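Long-range contacts in leucyl-trna synthetase (Plasmodium falciparum, PDB 5FOC), which probably clears mischarged tRNA through this editing domain, one part of a cytosolic class I enzyme that uses ATP to join leucine to its tRNA: residues I11-N17 with L226-I232; S126-P130 with L332-Q336; L241-T245 with S319-V323. The protein carries 2 engineered substitutions. All coordinates share one frame; numbering follows the deposited sequence.

All three contacts reach the mixed sheet of the editing domain. Interactions 1 and 2 lie on neighbouring strands, 7-15 and 120-127; their centres are about 21 Å apart, yet they touch where Ile11 CD1 packs on Thr127 CG2 at 3.8 Å. Interaction 3 starts from strand 238-242, the sheet neighbour of strand 227-229 in interaction 1, with centres about 22 Å apart. Interactions 2 and 3 are about 18 Å apart between centres. Along the chain, the segments of interactions 1 and 2 alternate, both segments of interaction 1 precede those of interaction 3, and interaction 3 falls wholly between residues 130 and 332. Thus interaction 1 builds the sheet itself, while 2 and 3 tie it to the helix 325-339 region.

Interaction 1 of 3, residues I11-N17 with L226-I232; sequences IKIFVSN and LETYTNI
Phe14 and Tyr229 face each other as a hydrogen-bonded antiparallel pair where strand 7-15 lies beside strand 227-229 in the mixed sheet of the editing domain. The bonding is reciprocal: Phe14 N donates to Tyr229 O at 2.7 Å, and Tyr229 N returns a bond to Phe14 O at 2.8 Å. Val15 and Thr228 follow as the non-hydrogen-bonded pair, and Ser16 N then donates to Glu227 O at 2.9 Å. Because the strand directions differ by 141°, the pair is markedly twisted from exact antiparallel.

The two aromatic side chains share one side of the sheet. With CG placed between its backbone N and carbonyl carbon (chi1 68°), Tyr229 swings its ring to where Phe14 CB sits over one face, 3.8 Å from the ring centroid and displaced toward the rim. The ring planes are 26° apart but slid past each other, so a CH-pi contact takes the place of real stacking. Ser16 OG meets the edge of the Tyr229 ring beside CD1, while Asn231 ND2, itself bonded to Asp368, comes within 3.6 Å of Phe14 CE2.

On the face that carries Val15 and Thr228, packing is tight: Ile13 CG2 presses on Thr228 CB at 3.4 Å. Thr230 CG2 fits against both Ile11 CG2 and Ile13 CG1. Farther out, Thr228 OG1 is bonded to Leu238 O and Thr139 OG1, which link it to further strands, and the backbone of Ile11, Ile13 and Val15 bonds to strand 120-127. Beyond the Phe14-Tyr229 pair a solvent bridge takes over: one water accepts from Asn231 N at 2.8 Å and donates to Lys12 O at 2.9 Å.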
ATOM      1  N   ILE A  11      -5.779  -3.853   0.690  1.00 19.81           N
ATOM      2  CA  ILE A  11      -5.134  -4.863   1.536  1.00 20.78           C
ATOM      3  C   ILE A  11      -4.441  -4.118   2.663  1.00 17.85           C
ATOM      4  O   ILE A  11      -3.799  -3.107   2.434  1.00 20.57           O
ATOM      5  CB  ILE A  11      -4.160  -5.705   0.695  1.00 20.82           C
ATOM      6  CG1 ILE A  11      -4.956  -6.470  -0.408  1.00 25.69           C
ATOM      7  CG2 ILE A  11      -3.379  -6.697   1.558  1.00 22.67           C
ATOM      8  CD1 ILE A  11      -4.113  -7.245  -1.386  1.00 29.11           C
ATOM      9  N   LYS A  12      -4.607  -4.670   3.884  1.00 19.21           N
ATOM     10  CA  LYS A  12      -3.915  -4.130   5.068  1.00 18.17           C
ATOM     11  C   LYS A  12      -2.445  -4.490   5.014  1.00 17.20           C
ATOM     12  O   LYS A  12      -2.114  -5.646   5.029  1.00 20.47           O
ATOM     13  CB  LYS A  12      -4.548  -4.633   6.333  1.00 18.19           C
ATOM     14  CG  LYS A  12      -5.919  -4.022   6.593  1.00 19.82           C
ATOM     15  CD  LYS A  12      -6.642  -4.700   7.707  1.00 19.56           C
ATOM     16  CE  LYS A  12      -8.012  -4.151   8.013  1.00 23.18           C
ATOM     17  NZ  LYS A  12      -8.630  -4.983   9.054  1.00 26.58           N
ATOM     18  N   ILE A  13      -1.623  -3.483   4.843  1.00 18.10           N
ATOM     19  CA  ILE A  13      -0.185  -3.664   4.750  1.00 16.66           C
ATOM     20  C   ILE A  13       0.404  -3.136   6.077  1.00 16.68           C
ATOM     21  O   ILE A  13       0.564  -1.959   6.282  1.00 20.52           O
ATOM     22  CB  ILE A  13       0.426  -2.967   3.501  1.00 16.76           C
ATOM     23  CG1 ILE A  13      -0.103  -3.596   2.212  1.00 17.75           C
ATOM     24  CG2 ILE A  13       1.938  -3.059   3.495  1.00 18.67           C
ATOM     25  CD1 ILE A  13       0.341  -2.881   0.950  1.00 20.61           C
ATOM     26  N   PHE A  14       0.759  -4.081   6.952  1.00 19.04           N
ATOM     27  CA  PHE A  14       1.172  -3.724   8.297  1.00 18.32           C
ATOM     28  C   PHE A  14       2.662  -3.357   8.273  1.00 18.89           C
ATOM     29  O   PHE A  14       3.440  -3.902   7.488  1.00 19.79           O
ATOM     30  CB  PHE A  14       1.021  -4.957   9.209  1.00 19.14           C
ATOM     31  CG  PHE A  14      -0.413  -5.414   9.384  1.00 19.71           C
ATOM     32  CD1 PHE A  14      -1.234  -4.833  10.335  1.00 23.72           C
ATOM     33  CD2 PHE A  14      -0.928  -6.412   8.587  1.00 21.29           C
ATOM     34  CE1 PHE A  14      -2.559  -5.229  10.451  1.00 24.92           C
ATOM     35  CE2 PHE A  14      -2.257  -6.821   8.710  1.00 22.83           C
ATOM     36  CZ  PHE A  14      -3.072  -6.220   9.627  1.00 22.70           C
ATOM     37  N   VAL A  15       3.009  -2.394   9.116  1.00 18.79           N
ATOM     38  CA  VAL A  15       4.415  -2.038   9.358  1.00 19.58           C
ATOM     39  C   VAL A  15       5.050  -2.970  10.411  1.00 22.58           C
ATOM     40  O   VAL A  15       4.488  -3.179  11.465  1.00 24.08           O
ATOM     41  CB  VAL A  15       4.499  -0.574   9.830  1.00 19.14           C
ATOM     42  CG1 VAL A  15       5.884  -0.194  10.357  1.00 21.41           C
ATOM     43  CG2 VAL A  15       4.044   0.378   8.708  1.00 22.96           C
ATOM     44  N   SER A  16       6.191  -3.545  10.024  1.00 22.09           N
ATOM     45  CA  SER A  16       6.988  -4.443  10.904  1.00 23.70           C
ATOM     46  C   SER A  16       7.668  -3.652  12.028  1.00 22.51           C
ATOM     47  O   SER A  16       7.475  -3.973  13.182  1.00 34.16           O
ATOM     48  CB  SER A  16       8.040  -5.238  10.083  1.00 27.67           C
ATOM     49  OG  SER A  16       7.483  -5.849   8.924  1.00 31.88           O
ATOM     50  N   ASN A  17       8.408  -2.612  11.683  1.00 20.60           N
ATOM     51  CA  ASN A  17       9.133  -1.822  12.711  1.00 22.14           C
ATOM     52  C   ASN A  17       8.449  -0.536  13.038  1.00 19.99           C
ATOM     53  O   ASN A  17       8.811   0.547  12.561  1.00 25.23           O
ATOM     54  CB  ASN A  17      10.600  -1.583  12.343  1.00 31.81           C
ATOM     55  CG  ASN A  17      11.481  -1.168  13.570  1.00 35.01           C
ATOM     56  OD1 ASN A  17      11.064  -0.450  14.506  1.00 31.47           O
ATOM     57  ND2 ASN A  17      12.717  -1.619  13.547  1.00 47.64           N
ATOM     58  N   LEU A 226      11.135   1.105   4.811  1.00 22.08           N
ATOM     59  CA  LEU A 226      10.373   0.483   5.868  1.00 21.43           C
ATOM     60  C   LEU A 226       9.960  -0.916   5.483  1.00 22.60           C
ATOM     61  O   LEU A 226       9.579  -1.192   4.332  1.00 22.46           O
ATOM     62  CB  LEU A 226       9.093   1.234   6.219  1.00 22.47           C
ATOM     63  CG  LEU A 226       9.089   2.451   7.104  1.00 27.13           C
ATOM     64  CD1 LEU A 226       7.650   2.912   7.343  1.00 30.15           C
ATOM     65  CD2 LEU A 226       9.698   2.096   8.439  1.00 28.92           C
ATOM     66  N   GLU A 227       9.969  -1.797   6.462  1.00 22.20           N
ATOM     67  CA  GLU A 227       9.567  -3.179   6.246  1.00 20.70           C
ATOM     68  C   GLU A 227       8.072  -3.280   6.540  1.00 19.60           C
ATOM     69  O   GLU A 227       7.582  -2.805   7.563  1.00 20.81           O
ATOM     70  CB  GLU A 227      10.441  -4.107   7.177  1.00 20.77           C
ATOM     71  CG  GLU A 227      10.169  -5.576   6.886  1.00 21.78           C
ATOM     72  CD  GLU A 227      10.883  -6.530   7.847  1.00 30.95           C
ATOM     73  OE1 GLU A 227      11.146  -6.091   8.965  1.00 41.95           O
ATOM     74  OE2 GLU A 227      11.107  -7.688   7.482  1.00 33.68           O
ATOM     75  N   THR A 228       7.337  -3.868   5.572  1.00 19.26           N
ATOM     76  CA  THR A 228       5.894  -4.140   5.738  1.00 18.53           C
ATOM     77  C   THR A 228       5.562  -5.626   5.506  1.00 18.99           C
ATOM     78  O   THR A 228       6.382  -6.394   4.972  1.00 19.99           O
ATOM     79  CB  THR A 228       5.029  -3.230   4.810  1.00 19.38           C
ATOM     80  OG1 THR A 228       5.275  -3.614   3.474  1.00 19.67           O
ATOM     81  CG2 THR A 228       5.361  -1.745   5.040  1.00 20.59           C
ATOM     82  N   TYR A 229       4.330  -6.013   5.859  1.00 18.37           N
ATOM     83  CA  TYR A 229       3.862  -7.347   5.551  1.00 18.18           C
ATOM     84  C   TYR A 229       2.328  -7.316   5.477  1.00 18.58           C
ATOM     85  O   TYR A 229       1.705  -6.395   5.991  1.00 19.79           O
ATOM     86  CB  TYR A 229       4.411  -8.402   6.568  1.00 19.48           C
ATOM     87  CG  TYR A 229       3.837  -8.224   7.927  1.00 20.38           C
ATOM     88  CD1 TYR A 229       4.318  -7.239   8.776  1.00 20.83           C
ATOM     89  CD2 TYR A 229       2.746  -8.987   8.347  1.00 22.39           C
ATOM     90  CE1 TYR A 229       3.765  -7.040  10.035  1.00 21.39           C
ATOM     91  CE2 TYR A 229       2.150  -8.762   9.583  1.00 22.31           C
ATOM     92  CZ  TYR A 229       2.682  -7.805  10.440  1.00 25.24           C
ATOM     93  OH  TYR A 229       2.092  -7.617  11.687  1.00 29.59           O
ATOM     94  N   THR A 230       1.781  -8.367   4.887  1.00 19.44           N
ATOM     95  CA  THR A 230       0.321  -8.600   4.938  1.00 18.88           C
ATOM     96  C   THR A 230       0.061  -9.975   5.536  1.00 19.34           C
ATOM     97  O   THR A 230       1.039 -10.775   5.709  1.00 21.17           O
ATOM     98  CB  THR A 230      -0.319  -8.591   3.522  1.00 19.67           C
ATOM     99  OG1 THR A 230      -0.027  -9.813   2.851  1.00 20.36           O
ATOM    100  CG2 THR A 230       0.111  -7.366   2.709  1.00 19.88           C
ATOM    101  N   ASN A 231      -1.176 -10.320   5.851  1.00 20.68           N
ATOM    102  CA  ASN A 231      -1.485 -11.669   6.331  1.00 25.93           C
ATOM    103  C   ASN A 231      -1.720 -12.680   5.204  1.00 23.76           C
ATOM    104  O   ASN A 231      -2.102 -13.829   5.458  1.00 29.09           O
ATOM    105  CB  ASN A 231      -2.668 -11.638   7.304  1.00 26.79           C
ATOM    106  CG  ASN A 231      -2.313 -10.959   8.611  1.00 27.08           C
ATOM    107  OD1 ASN A 231      -1.199 -11.135   9.145  1.00 33.17           O
ATOM    108  ND2 ASN A 231      -3.240 -10.217   9.159  1.00 33.76           N
ATOM    109  N   ILE A 232      -1.478 -12.249   3.964  1.00 20.93           N
ATOM    110  CA  ILE A 232      -1.619 -13.086   2.806  1.00 20.37           C
ATOM    111  C   ILE A 232      -0.284 -13.432   2.155  1.00 20.76           C
ATOM    112  O   ILE A 232      -0.176 -14.460   1.491  1.00 24.28           O
ATOM    113  CB  ILE A 232      -2.555 -12.390   1.747  1.00 22.77           C
ATOM    114  CG1 ILE A 232      -3.798 -11.867   2.432  1.00 29.93           C
ATOM    115  CG2 ILE A 232      -2.904 -13.354   0.621  1.00 26.43           C
ATOM    116  CD1 ILE A 232      -4.550 -10.835   1.617  1.00 31.35           C
TER
HETATM  117  O   HOH W   1      -3.136  -8.283   5.620  1.00 25.36           O
HETATM  118  O   HOH W   2       9.204  -1.424   9.484  1.00 29.83           O

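Interaction 2 of 3, residues S126-P130 with L332-Q336; sequences STLKP and LYKKQ
Lys129 CA and Tyr333 CA, the nearest alpha carbons of 126-130 and 332-336, are still 8.1 Å apart, so the meeting is made by side chains, one loop carbonyl and a water, not by backbone pairing. Lys129 runs out extended beyond CG and crosses Gln336 at about a right angle, ending with NZ donating to Gln336 OE1 at 3.0 Å. The nitrogen stands 35° out of the amide's carbonyl plane and therefore off the lone pairs. On its way the lysine slides past Tyr333, CG lying 4.1 Å from CD1 at the edge of the ring.

In the fold this joins the loop after strand 120-127 to helix 325-339. An ST turn shapes the loop: Lys129 N donates to Thr127 OG1 at 2.9 Å. The Gln336 amide is held at its other end, NE2 bonding to Asp261 O and Thr307 OG1; Lys129 NZ adds a weak bond to that same Asp261 O.

Tyr333 CG lies anti to its backbone N (chi1 170°), which brings ring atom CE1 to 3.7 Å from Leu128 CB. Leu128 O lies at the ring's edge, in its plane, and one water joins it to Tyr333 OH, at 2.6 Å from Leu128 O and 3.0 Å from OH.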
ATOM      1  N   SER A 126      -3.642  -0.831  -2.601  1.00 19.41           N
ATOM      2  CA  SER A 126      -4.806  -0.956  -3.528  1.00 19.45           C
ATOM      3  C   SER A 126      -4.430  -1.885  -4.685  1.00 19.77           C
ATOM      4  O   SER A 126      -3.351  -1.716  -5.276  1.00 22.70           O
ATOM      5  CB  SER A 126      -5.081   0.439  -4.012  1.00 20.50           C
ATOM      6  OG  SER A 126      -6.208   0.308  -4.884  1.00 24.83           O
ATOM      7  N   THR A 127      -5.323  -2.817  -5.050  1.00 18.86           N
ATOM      8  CA  THR A 127      -5.074  -3.739  -6.141  1.00 18.94           C
ATOM      9  C   THR A 127      -6.387  -4.056  -6.893  1.00 22.82           C
ATOM     10  O   THR A 127      -7.459  -4.166  -6.262  1.00 22.77           O
ATOM     11  CB  THR A 127      -4.384  -5.057  -5.659  1.00 21.78           C
ATOM     12  OG1 THR A 127      -4.031  -5.859  -6.774  1.00 24.04           O
ATOM     13  CG2 THR A 127      -5.251  -5.843  -4.738  1.00 24.32           C
ATOM     14  N   LEU A 128      -6.226  -4.252  -8.200  1.00 21.93           N
ATOM     15  CA  LEU A 128      -7.272  -4.868  -9.008  1.00 20.96           C
ATOM     16  C   LEU A 128      -7.086  -6.341  -9.207  1.00 23.00           C
ATOM     17  O   LEU A 128      -7.901  -7.007  -9.803  1.00 24.75           O
ATOM     18  CB  LEU A 128      -7.338  -4.178 -10.374  1.00 23.02           C
ATOM     19  CG  LEU A 128      -7.675  -2.687 -10.303  1.00 25.57           C
ATOM     20  CD1 LEU A 128      -7.419  -2.008 -11.630  1.00 28.12           C
ATOM     21  CD2 LEU A 128      -9.087  -2.518  -9.796  1.00 24.35           C
ATOM     22  N   LYS A 129      -6.003  -6.917  -8.616  1.00 22.69           N
ATOM     23  CA  LYS A 129      -5.731  -8.298  -8.767  1.00 19.64           C
ATOM     24  C   LYS A 129      -5.466  -8.922  -7.382  1.00 18.80           C
ATOM     25  O   LYS A 129      -4.321  -9.372  -7.102  1.00 21.90           O
ATOM     26  CB  LYS A 129      -4.517  -8.518  -9.667  1.00 23.42           C
ATOM     27  CG  LYS A 129      -4.402  -7.854 -11.011  1.00 26.85           C
ATOM     28  CD  LYS A 129      -3.118  -8.405 -11.663  1.00 31.82           C
ATOM     29  CE  LYS A 129      -2.572  -7.559 -12.788  1.00 33.87           C
ATOM     30  NZ  LYS A 129      -1.452  -8.215 -13.526  1.00 32.24           N
ATOM     31  N   PRO A 130      -6.475  -8.944  -6.500  1.00 19.32           N
ATOM     32  CA  PRO A 130      -6.259  -9.478  -5.126  1.00 19.96           C
ATOM     33  C   PRO A 130      -5.784 -10.904  -5.065  1.00 19.99           C
ATOM     34  O   PRO A 130      -5.071 -11.239  -4.093  1.00 23.04           O
ATOM     35  CB  PRO A 130      -7.608  -9.345  -4.432  1.00 19.95           C
ATOM     36  CG  PRO A 130      -8.605  -9.227  -5.608  1.00 20.43           C
ATOM     37  CD  PRO A 130      -7.878  -8.516  -6.699  1.00 20.35           C
ATOM     38  N   LEU A 332      -2.613  -7.389 -20.348  1.00 25.22           N
ATOM     39  CA  LEU A 332      -2.253  -8.505 -19.459  1.00 26.09           C
ATOM     40  C   LEU A 332      -3.313  -8.730 -18.377  1.00 24.18           C
ATOM     41  O   LEU A 332      -3.658  -9.866 -18.072  1.00 25.64           O
ATOM     42  CB  LEU A 332      -0.872  -8.284 -18.817  1.00 26.51           C
ATOM     43  CG  LEU A 332      -0.421  -9.349 -17.832  1.00 26.52           C
ATOM     44  CD1 LEU A 332      -0.202 -10.668 -18.546  1.00 31.47           C
ATOM     45  CD2 LEU A 332       0.861  -8.883 -17.118  1.00 24.84           C
ATOM     46  N   TYR A 333      -3.864  -7.646 -17.835  1.00 24.08           N
ATOM     47  CA  TYR A 333      -4.924  -7.761 -16.846  1.00 26.44           C
ATOM     48  C   TYR A 333      -6.096  -8.584 -17.366  1.00 23.43           C
ATOM     49  O   TYR A 333      -6.591  -9.486 -16.701  1.00 25.62           O
ATOM     50  CB  TYR A 333      -5.357  -6.372 -16.401  1.00 27.17           C
ATOM     51  CG  TYR A 333      -6.598  -6.275 -15.554  1.00 28.49           C
ATOM     52  CD1 TYR A 333      -6.570  -6.441 -14.182  1.00 35.06           C
ATOM     53  CD2 TYR A 333      -7.829  -5.943 -16.153  1.00 33.12           C
ATOM     54  CE1 TYR A 333      -7.718  -6.320 -13.420  1.00 35.23           C
ATOM     55  CE2 TYR A 333      -9.000  -5.809 -15.400  1.00 47.55           C
ATOM     56  CZ  TYR A 333      -8.940  -5.983 -14.024  1.00 39.32           C
ATOM     57  OH  TYR A 333     -10.066  -5.872 -13.235  1.00 52.88           O
ATOM     58  N   LYS A 334      -6.552  -8.227 -18.588  1.00 25.68           N
ATOM     59  CA  LYS A 334      -7.725  -8.908 -19.208  1.00 24.13           C
ATOM     60  C   LYS A 334      -7.393 -10.375 -19.564  1.00 25.37           C
ATOM     61  O   LYS A 334      -8.149 -11.299 -19.304  1.00 29.27           O
ATOM     62  CB  LYS A 334      -8.202  -8.068 -20.406  1.00 28.90           C
ATOM     63  CG  LYS A 334      -9.119  -6.919 -19.979  1.00 38.40           C
ATOM     64  CD  LYS A 334      -9.650  -6.123 -21.176  1.00 50.79           C
ATOM     65  CE  LYS A 334     -10.166  -4.735 -20.764  1.00 67.26           C
ATOM     66  NZ  LYS A 334      -9.091  -3.784 -20.329  1.00 76.83           N
ATOM     67  N   LYS A 335      -6.163 -10.599 -20.016  1.00 25.77           N
ATOM     68  CA  LYS A 335      -5.745 -11.936 -20.386  1.00 24.61           C
ATOM     69  C   LYS A 335      -5.646 -12.856 -19.169  1.00 24.32           C
ATOM     70  O   LYS A 335      -6.114 -13.976 -19.189  1.00 27.46           O
ATOM     71  CB  LYS A 335      -4.413 -11.893 -21.121  1.00 33.58           C
ATOM     72  CG  LYS A 335      -4.049 -13.194 -21.799  1.00 36.23           C
ATOM     73  CD  LYS A 335      -3.020 -12.956 -22.891  1.00 41.88           C
ATOM     74  CE  LYS A 335      -2.572 -14.252 -23.538  1.00 40.38           C
ATOM     75  NZ  LYS A 335      -3.604 -14.849 -24.425  1.00 42.57           N
ATOM     76  N   GLN A 336      -4.955 -12.402 -18.121  1.00 23.92           N
ATOM     77  CA  GLN A 336      -4.972 -13.173 -16.867  1.00 24.64           C
ATOM     78  C   GLN A 336      -6.388 -13.458 -16.325  1.00 22.31           C
ATOM     79  O   GLN A 336      -6.688 -14.568 -15.886  1.00 25.53           O
ATOM     80  CB  GLN A 336      -4.161 -12.432 -15.806  1.00 23.97           C
ATOM     81  CG  GLN A 336      -2.669 -12.395 -16.100  1.00 21.73           C
ATOM     82  CD  GLN A 336      -1.924 -11.617 -15.033  1.00 23.04           C
ATOM     83  OE1 GLN A 336      -2.541 -10.877 -14.240  1.00 25.44           O
ATOM     84  NE2 GLN A 336      -0.592 -11.760 -15.009  1.00 25.47           N
TER
HETATM   85  O   HOH W   3     -10.335  -6.111 -10.307  1.00 50.64           O

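Interaction 3 of 3, residues L241-T245 with S319-V323; sequences LPMTT and SYKDV
Tyr320 OH and Thr244 OG1 approach to 2.6 Å, a short hydrogen bond between two hydroxyls whose proton direction is left open. The phenol oxygen has a second partner equally near: a water 2.6 Å from Tyr320 OH also donates to Pro242 O, so the hydroxyl is bonded both to a side chain and, through solvent, to the backbone of the same segment. Thr244 crosses the phenol at about a right angle, and its OG1 sits between the backbone N and the carbonyl carbon (chi1 60°), which sets that oxygen beside the end of the tyrosine.

The ring is bordered by neighbours on several sides. Met243 CG slides past it, 4.0 Å from Tyr320 CE2. Thr245 OG1 lies at the edge near the ring plane, 3.6 Å from Tyr320 CD2, and its methyl CG2 reaches Lys321 CG at 3.7 Å. Lys321 CG in turn lies over the centre of one ring face, so this one methylene touches both the ring face and the threonine methyl. A second water links the Thr245 hydroxyl to the tyrosine backbone, 2.8 Å from Thr245 OG1 and donating to Tyr320 O at 2.9 Å.

What presents the tyrosine is its own turn and the helices behind it. Tyr320 N donates to Asp271 OD2, and the ring touches Ala267 and Cys268 of helix 263-274 and Tyr279 of helix 276-282. The contact thus packs the loop that follows strand 238-242 against the connection between helices 307-314 and 325-339. That connection contains a type I beta turn from Ser319 to Asp322, closed by Asp322 N bonding to Ser319 O at 3.2 Å, with an ST turn superposed as Ser319 OG accepts from Lys321 N.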
ATOM      1  N   LEU A 241       9.217   0.525  -1.596  1.00 20.02           N
ATOM      2  CA  LEU A 241      10.028   0.998  -2.676  1.00 18.85           C
ATOM      3  C   LEU A 241       9.347   2.143  -3.439  1.00 20.07           C
ATOM      4  O   LEU A 241       8.133   2.189  -3.420  1.00 21.03           O
ATOM      5  CB  LEU A 241      10.313  -0.119  -3.663  1.00 20.00           C
ATOM      6  CG  LEU A 241      11.076  -1.374  -3.240  1.00 18.49           C
ATOM      7  CD1 LEU A 241      11.238  -2.284  -4.437  1.00 23.23           C
ATOM      8  CD2 LEU A 241      12.432  -0.975  -2.710  1.00 21.24           C
ATOM      9  N   PRO A 242      10.121   3.018  -4.056  1.00 18.34           N
ATOM     10  CA  PRO A 242       9.532   4.160  -4.774  1.00 19.35           C
ATOM     11  C   PRO A 242       9.078   3.827  -6.194  1.00 21.23           C
ATOM     12  O   PRO A 242       9.800   3.230  -6.956  1.00 22.30           O
ATOM     13  CB  PRO A 242      10.659   5.166  -4.790  1.00 22.35           C
ATOM     14  CG  PRO A 242      11.885   4.314  -4.892  1.00 22.31           C
ATOM     15  CD  PRO A 242      11.600   3.118  -4.015  1.00 21.49           C
ATOM     16  N   MET A 243       7.848   4.277  -6.524  1.00 20.02           N
ATOM     17  CA  MET A 243       7.304   4.134  -7.878  1.00 21.10           C
ATOM     18  C   MET A 243       6.678   5.477  -8.215  1.00 21.36           C
ATOM     19  O   MET A 243       5.628   5.826  -7.681  1.00 23.58           O
ATOM     20  CB  MET A 243       6.318   2.994  -7.923  1.00 19.83           C
ATOM     21  CG  MET A 243       5.611   2.803  -9.283  1.00 21.08           C
ATOM     22  SD  MET A 243       4.347   1.502  -9.268  1.00 26.19           S
ATOM     23  CE  MET A 243       5.114   0.174 -10.168  1.00 30.36           C
ATOM     24  N   THR A 244       7.379   6.258  -9.052  1.00 23.28           N
ATOM     25  CA  THR A 244       6.949   7.635  -9.380  1.00 22.06           C
ATOM     26  C   THR A 244       5.754   7.702 -10.291  1.00 24.34           C
ATOM     27  O   THR A 244       5.207   8.784 -10.451  1.00 26.97           O
ATOM     28  CB  THR A 244       8.080   8.460 -10.016  1.00 24.40           C
ATOM     29  OG1 THR A 244       8.527   7.847 -11.247  1.00 27.72           O
ATOM     30  CG2 THR A 244       9.209   8.581  -9.024  1.00 25.19           C
ATOM     31  N   THR A 245       5.361   6.574 -10.880  1.00 23.34           N
ATOM     32  CA  THR A 245       4.229   6.537 -11.859  1.00 21.82           C
ATOM     33  C   THR A 245       2.902   6.331 -11.148  1.00 22.63           C
ATOM     34  O   THR A 245       1.859   6.400 -11.779  1.00 27.54           O
ATOM     35  CB  THR A 245       4.405   5.378 -12.842  1.00 24.84           C
ATOM     36  OG1 THR A 245       4.713   4.179 -12.082  1.00 27.07           O
ATOM     37  CG2 THR A 245       5.517   5.667 -13.786  1.00 29.28           C
ATOM     38  N   SER A 319      11.577   0.747 -19.529  1.00 27.92           N
ATOM     39  CA  SER A 319      11.633   1.240 -18.171  1.00 28.99           C
ATOM     40  C   SER A 319      10.210   1.202 -17.594  1.00 25.06           C
ATOM     41  O   SER A 319       9.218   0.963 -18.325  1.00 27.92           O
ATOM     42  CB  SER A 319      12.145   2.676 -18.106  1.00 25.88           C
ATOM     43  OG  SER A 319      11.106   3.572 -18.543  1.00 26.29           O
ATOM     44  N   TYR A 320      10.095   1.475 -16.291  1.00 26.65           N
ATOM     45  CA  TYR A 320       8.783   1.464 -15.645  1.00 21.25           C
ATOM     46  C   TYR A 320       7.992   2.709 -16.008  1.00 23.29           C
ATOM     47  O   TYR A 320       6.826   2.796 -15.678  1.00 25.55           O
ATOM     48  CB  TYR A 320       8.857   1.232 -14.130  1.00 22.66           C
ATOM     49  CG  TYR A 320       9.131   2.434 -13.252  1.00 22.26           C
ATOM     50  CD1 TYR A 320      10.437   2.791 -12.865  1.00 25.93           C
ATOM     51  CD2 TYR A 320       8.084   3.135 -12.683  1.00 23.59           C
ATOM     52  CE1 TYR A 320      10.662   3.887 -12.045  1.00 25.93           C
ATOM     53  CE2 TYR A 320       8.287   4.214 -11.871  1.00 22.84           C
ATOM     54  CZ  TYR A 320       9.587   4.580 -11.523  1.00 23.68           C
ATOM     55  OH  TYR A 320       9.751   5.672 -10.693  1.00 30.31           O
ATOM     56  N   LYS A 321       8.650   3.666 -16.650  1.00 25.33           N
ATOM     57  CA  LYS A 321       7.991   4.867 -17.169  1.00 25.69           C
ATOM     58  C   LYS A 321       7.764   4.856 -18.680  1.00 24.19           C
ATOM     59  O   LYS A 321       7.315   5.867 -19.243  1.00 30.30           O
ATOM     60  CB  LYS A 321       8.825   6.087 -16.773  1.00 29.00           C
ATOM     61  CG  LYS A 321       8.908   6.276 -15.259  1.00 31.90           C
ATOM     62  CD  LYS A 321      10.064   7.169 -14.825  1.00 35.01           C
ATOM     63  CE  LYS A 321      11.366   6.401 -14.848  1.00 38.80           C
ATOM     64  NZ  LYS A 321      12.462   7.251 -14.330  1.00 40.78           N
ATOM     65  N   ASP A 322       7.986   3.718 -19.326  1.00 24.73           N
ATOM     66  CA  ASP A 322       7.662   3.507 -20.757  1.00 25.01           C
ATOM     67  C   ASP A 322       6.174   3.810 -21.011  1.00 25.66           C
ATOM     68  O   ASP A 322       5.300   3.271 -20.340  1.00 29.72           O
ATOM     69  CB  ASP A 322       8.014   2.052 -21.115  1.00 28.36           C
ATOM     70  CG  ASP A 322       8.090   1.786 -22.606  1.00 26.80           C
ATOM     71  OD1 ASP A 322       7.201   2.271 -23.357  1.00 29.70           O
ATOM     72  OD2 ASP A 322       9.026   1.059 -23.034  1.00 30.42           O
ATOM     73  N   VAL A 323       5.888   4.670 -21.994  1.00 26.28           N
ATOM     74  CA  VAL A 323       4.501   5.017 -22.351  1.00 26.62           C
ATOM     75  C   VAL A 323       3.646   3.835 -22.781  1.00 31.28           C
ATOM     76  O   VAL A 323       2.409   3.907 -22.716  1.00 34.00           O
ATOM     77  CB  VAL A 323       4.438   6.098 -23.466  1.00 31.37           C
ATOM     78  CG1 VAL A 323       5.070   7.391 -22.997  1.00 32.07           C
ATOM     79  CG2 VAL A 323       5.009   5.602 -24.800  1.00 32.80           C
TER
HETATM   80  O   HOH W   4      11.451   5.057  -8.787  1.00 31.30           O
HETATM   81  O   HOH W   5       4.738   2.010 -13.833  1.00 32.80           O